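YrrB protein (Bacillus subtilis, PDB 2Q7F) may act as a tetratricopeptide-repeat mediator that helps RNA sulfuration components, RNA processing components and aminoacyl-tRNA synthetases assemble into complexes. Local coordinates at residues A[110-113]-A[114-118]; A[150-153]-A[154-158]. All blocks are in the same frame, centred on the assembly; numbering follows the deposited sequence.

Contact 1 of 2, residues A[110-113]-A[114-118]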
loop_
_atom_site.group_PDB
_atom_site.type_symbol
_atom_site.label_atom_id
_atom_site.label_comp_id
_atom_site.label_asym_id
_atom_site.label_seq_id
_atom_site.Cartn_x
_atom_site.Cartn_y
_atom_site.Cartn_z
ATOM N N ALA A 110 -10.392 4.523 4.199
ATOM C CA ALA A 110 -9.655 3.302 3.837
ATOM C C ALA A 110 -8.788 2.779 4.995
ATOM O O ALA A 110 -8.666 1.569 5.191
ATOM C CB ALA A 110 -8.822 3.525 2.594
ATOM N N LYS A 111 -8.201 3.694 5.767
ATOM C CA LYS A 111 -7.464 3.309 6.969
ATOM C C LYS A 111 -8.408 2.645 7.965
ATOM O O LYS A 111 -8.114 1.595 8.536
ATOM C CB LYS A 111 -6.797 4.525 7.624
ATOM C CG LYS A 111 -6.169 4.201 8.975
ATOM C CD LYS A 111 -6.035 5.419 9.869
ATOM C CE LYS A 111 -5.722 4.996 11.298
ATOM N NZ LYS A 111 -5.133 6.127 12.053
ATOM N N ASP A 112 -9.550 3.281 8.165
ATOM C CA ASP A 112 -10.562 2.781 9.067
ATOM C C ASP A 112 -10.954 1.345 8.665
ATOM O O ASP A 112 -10.920 0.440 9.499
ATOM C CB ASP A 112 -11.745 3.751 9.060
ATOM C CG ASP A 112 -12.723 3.493 10.175
ATOM O OD1 ASP A 112 -13.529 2.541 10.058
ATOM O OD2 ASP A 112 -12.710 4.258 11.163
ATOM N N MET A 113 -11.269 1.135 7.383
ATOM C CA MET A 113 -11.688 -0.183 6.888
ATOM C C MET A 113 -10.597 -1.234 6.995
ATOM O O MET A 113 -10.866 -2.376 7.411
ATOM C CB MET A 113 -12.190 -0.122 5.433
ATOM C CG MET A 113 -13.582 0.527 5.215
ATOM S SD MET A 113 -14.986 -0.167 6.144
ATOM C CE MET A 113 -15.086 0.991 7.517
ATOM N N PHE A 114 -9.374 -0.859 6.616
ATOM C CA PHE A 114 -8.249 -1.799 6.655
ATOM C C PHE A 114 -7.885 -2.206 8.068
ATOM O O PHE A 114 -7.578 -3.364 8.320
ATOM C CB PHE A 114 -7.025 -1.265 5.917
ATOM C CG PHE A 114 -7.174 -1.261 4.434
ATOM C CD1 PHE A 114 -7.801 -2.323 3.776
ATOM C CD2 PHE A 114 -6.683 -0.207 3.677
ATOM C CE1 PHE A 114 -7.953 -2.327 2.378
ATOM C CE2 PHE A 114 -6.825 -0.204 2.284
ATOM C CZ PHE A 114 -7.462 -1.270 1.637
ATOM N N GLU A 115 -7.917 -1.253 8.990
ATOM C CA GLU A 115 -7.616 -1.560 10.372
ATOM C C GLU A 115 -8.716 -2.442 10.984
ATOM O O GLU A 115 -8.432 -3.297 11.826
ATOM C CB GLU A 115 -7.362 -0.281 11.176
ATOM C CG GLU A 115 -6.263 -0.451 12.226
ATOM C CD GLU A 115 -5.445 0.814 12.468
ATOM O OE1 GLU A 115 -4.824 1.332 11.518
ATOM O OE2 GLU A 115 -5.411 1.287 13.622
ATOM N N LYS A 116 -9.960 -2.259 10.543
ATOM C CA LYS A 116 -11.056 -3.133 10.978
ATOM C C LYS A 116 -10.896 -4.542 10.421
ATOM O O LYS A 116 -11.207 -5.526 11.104
ATOM C CB LYS A 116 -12.424 -2.562 10.603
ATOM C CG LYS A 116 -12.866 -1.351 11.424
ATOM C CD LYS A 116 -14.326 -1.058 11.171
ATOM C CE LYS A 116 -14.717 0.355 11.532
ATOM N NZ LYS A 116 -14.491 0.645 12.963
ATOM N N ALA A 117 -10.403 -4.639 9.188
ATOM C CA ALA A 117 -10.134 -5.938 8.580
ATOM C C ALA A 117 -9.106 -6.671 9.432
ATOM O O ALA A 117 -9.351 -7.796 9.909
ATOM C CB ALA A 117 -9.651 -5.776 7.148
ATOM N N LEU A 118 -7.977 -6.002 9.648
ATOM C CA LEU A 118 -6.923 -6.492 10.513
ATOM C C LEU A 118 -7.452 -6.832 11.912
ATOM O O LEU A 118 -7.109 -7.878 12.470
ATOM C CB LEU A 118 -5.786 -5.472 10.574
ATOM C CG LEU A 118 -4.629 -5.617 11.568
ATOM C CD1 LEU A 118 -3.932 -6.977 11.486
ATOM C CD2 LEU A 118 -3.627 -4.511 11.336
#
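Phe114 meets Ala110 one turn back on the same helix, and its side chain shows how a buried aromatic in a tetratricopeptide repeat leans on its own backbone. CB lies near the carbonyl oxygen of Ala110, and because CG sits anti to the carbonyl carbon (chi1 -72°) the ring is carried back along the helix toward that residue. CG follows the same oxygen, and CD2 comes nearest to it, with CD2 of Phe114 3.1 Å from O of Ala110. Farther out, CE2 of Phe114 reaches the methyl CB of Ala110 at 4.2 Å, an apolar touch. The same carbonyl also accepts the backbone hydrogen bond from Phe114 N, at 2.9 Å to Ala110 O, and three further bonds of this i to i+4 kind run on to Glu115, Lys116 and Ala117.

On the polar flank, Lys111 and Glu115 run side by side and point the same way; the lysine chain, extended beyond CG, brings CE within 3.8 Å of Glu115 OE1, whereas its NZ stays 4.8 Å from that oxygen, too far for a contact but probably close enough for some electrostatic attraction. A salt bridge between Asp112 OD1 and Lys116 NZ, 3.6 Å apart, is doubtful because that oxygen is not surely placed.

This segment of helix 107-120 belongs to TPR 3 and is wedged between two neighbours. Ala110 and Phe114 pack on Val102 of helix 91-103, while Phe114 also touches Leu127 and Met130 of helix 125-137, so the ring joins all three helices.

Contact 2 of 2, residues A[150-153]-A[154-158]; sequences RAVE and LNEND
Arg150 meets Leu154 through its flat face and Glu153 through its edge as helix 141-154 runs out. In the ion pair, Arg150 NH1 donates to Glu153 OE1 at 2.7 Å; the carboxylate oxygen lies almost exactly in the guanidinium plane and is approached on its anti side. A second salt bridge joins Glu156 OE1 to Arg162 of helix 159-172.

Apolar contact uses the flat face of the same guanidinium. Leu154 CG stands 3.5 Å above the guanidinium plane, offset toward its rim, and CD2 comes within 3.4 Å of Arg150 NH2. A bend at chi2 (50°) lets the arginine chain turn so that its planar end lies across the leucine. Phe128 of helix 125-137 touches both side chains.

Backbone bonding keeps one regular helical step, Leu154 N to Arg150 O at 2.8 Å and nearly straight (166°), and then the chain turns. Asn155 to Asp158 forms a type I beta turn, closed by a bond from Asp158 N to Asn155 O; Asn155 OD1 also receives weak bonds from the amides of Asn157 and Asp158. At the far end Asp158, the N-cap of helix 159-172, accepts from Ala161 N through OD1.

The chemistry thus implies division of labour: an in-plane ion pair probably steadies the rotation of the guanidinium over whose rim Leu154 lies, while the Asp158 carboxylate, and more weakly the Asn155 amide oxygen, engage backbone N-H groups where one helix gives way to the next.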
loop_
_atom_site.group_PDB
_atom_site.type_symbol
_atom_site.label_atom_id
_atom_site.label_comp_id
_atom_site.label_asym_id
_atom_site.label_seq_id
_atom_site.Cartn_x
_atom_site.Cartn_y
_atom_site.Cartn_z
ATOM N N ARG A 150 6.250 -5.494 7.969
ATOM C CA ARG A 150 5.675 -6.816 7.944
ATOM C C ARG A 150 5.455 -7.309 6.518
ATOM O O ARG A 150 5.803 -8.444 6.204
ATOM C CB ARG A 150 4.382 -6.837 8.752
ATOM C CG ARG A 150 3.866 -8.225 9.079
ATOM C CD ARG A 150 4.932 -9.127 9.678
ATOM N NE ARG A 150 4.457 -10.498 9.667
ATOM C CZ ARG A 150 5.229 -11.572 9.785
ATOM N NH1 ARG A 150 6.544 -11.449 9.925
ATOM N NH2 ARG A 150 4.672 -12.774 9.758
ATOM N N ALA A 151 4.898 -6.446 5.665
ATOM C CA ALA A 151 4.663 -6.756 4.248
ATOM C C ALA A 151 5.931 -7.219 3.523
ATOM O O ALA A 151 5.885 -8.121 2.688
ATOM C CB ALA A 151 4.066 -5.543 3.530
ATOM N N VAL A 152 7.052 -6.575 3.834
ATOM C CA VAL A 152 8.342 -6.983 3.309
ATOM C C VAL A 152 8.662 -8.383 3.827
ATOM O O VAL A 152 8.898 -9.289 3.039
ATOM C CB VAL A 152 9.459 -5.978 3.670
ATOM C CG1 VAL A 152 10.821 -6.507 3.234
ATOM C CG2 VAL A 152 9.171 -4.624 3.035
ATOM N N GLU A 153 8.630 -8.566 5.143
ATOM C CA GLU A 153 8.895 -9.878 5.742
ATOM C C GLU A 153 8.070 -10.980 5.086
ATOM O O GLU A 153 8.612 -12.009 4.680
ATOM C CB GLU A 153 8.641 -9.855 7.251
ATOM C CG GLU A 153 9.630 -8.997 8.020
ATOM C CD GLU A 153 9.268 -8.832 9.490
ATOM O OE1 GLU A 153 8.558 -9.701 10.051
ATOM O OE2 GLU A 153 9.711 -7.824 10.086
ATOM N N LEU A 154 6.766 -10.741 4.960
ATOM C CA LEU A 154 5.839 -11.729 4.401
ATOM C C LEU A 154 5.970 -11.922 2.890
ATOM O O LEU A 154 5.395 -12.851 2.329
ATOM C CB LEU A 154 4.391 -11.376 4.758
ATOM C CG LEU A 154 3.892 -11.755 6.153
ATOM C CD1 LEU A 154 2.413 -11.395 6.276
ATOM C CD2 LEU A 154 4.114 -13.232 6.453
ATOM N N ASN A 155 6.708 -11.032 2.238
ATOM C CA ASN A 155 6.974 -11.135 0.810
ATOM C C ASN A 155 8.204 -10.300 0.502
ATOM O O ASN A 155 8.126 -9.097 0.224
ATOM C CB ASN A 155 5.759 -10.710 -0.025
ATOM C CG ASN A 155 5.987 -10.846 -1.529
ATOM O OD1 ASN A 155 7.126 -10.895 -2.008
ATOM N ND2 ASN A 155 4.895 -10.891 -2.282
ATOM N N GLU A 156 9.348 -10.969 0.585
ATOM C CA GLU A 156 10.642 -10.337 0.433
ATOM C C GLU A 156 10.882 -9.970 -1.034
ATOM O O GLU A 156 11.816 -9.226 -1.350
ATOM C CB GLU A 156 11.718 -11.278 0.976
ATOM C CG GLU A 156 12.947 -10.591 1.584
ATOM C CD GLU A 156 12.708 -9.944 2.961
ATOM O OE1 GLU A 156 13.549 -9.102 3.367
ATOM O OE2 GLU A 156 11.703 -10.274 3.637
ATOM N N ASN A 157 10.008 -10.472 -1.912
ATOM C CA ASN A 157 10.065 -10.199 -3.351
ATOM C C ASN A 157 9.278 -8.965 -3.782
ATOM O O ASN A 157 9.485 -8.450 -4.883
ATOM C CB ASN A 157 9.558 -11.405 -4.142
ATOM C CG ASN A 157 10.363 -12.655 -3.879
ATOM O OD1 ASN A 157 9.805 -13.744 -3.737
ATOM N ND2 ASN A 157 11.686 -12.512 -3.808
ATOM N N ASP A 158 8.366 -8.510 -2.922
ATOM C CA ASP A 158 7.500 -7.371 -3.219
ATOM C C ASP A 158 8.287 -6.060 -3.247
ATOM O O ASP A 158 8.355 -5.343 -2.250
ATOM C CB ASP A 158 6.365 -7.297 -2.186
ATOM C CG ASP A 158 5.321 -6.228 -2.517
ATOM O OD1 ASP A 158 5.629 -5.250 -3.244
ATOM O OD2 ASP A 158 4.180 -6.366 -2.026
#

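Overall arrangement
The two contacts compare the middle of a helix with its end. Contact 1 lies wholly within helix 107-120 of TPR 3, whereas contact 2 takes in the last turn of helix 141-154 and the loop to helix 159-172, closing TPR 4. Both have buried residues, but contact 1 has no fully exposed one among those that touch, and contact 2 has three. Unbroken backbone bonding and an aromatic anchor mark the first; polar side chains take over turn and cap duties in the second. Helix 125-137 touches both, although their centres are 20 Å apart and their nearest atoms about 8 Å, without direct contact.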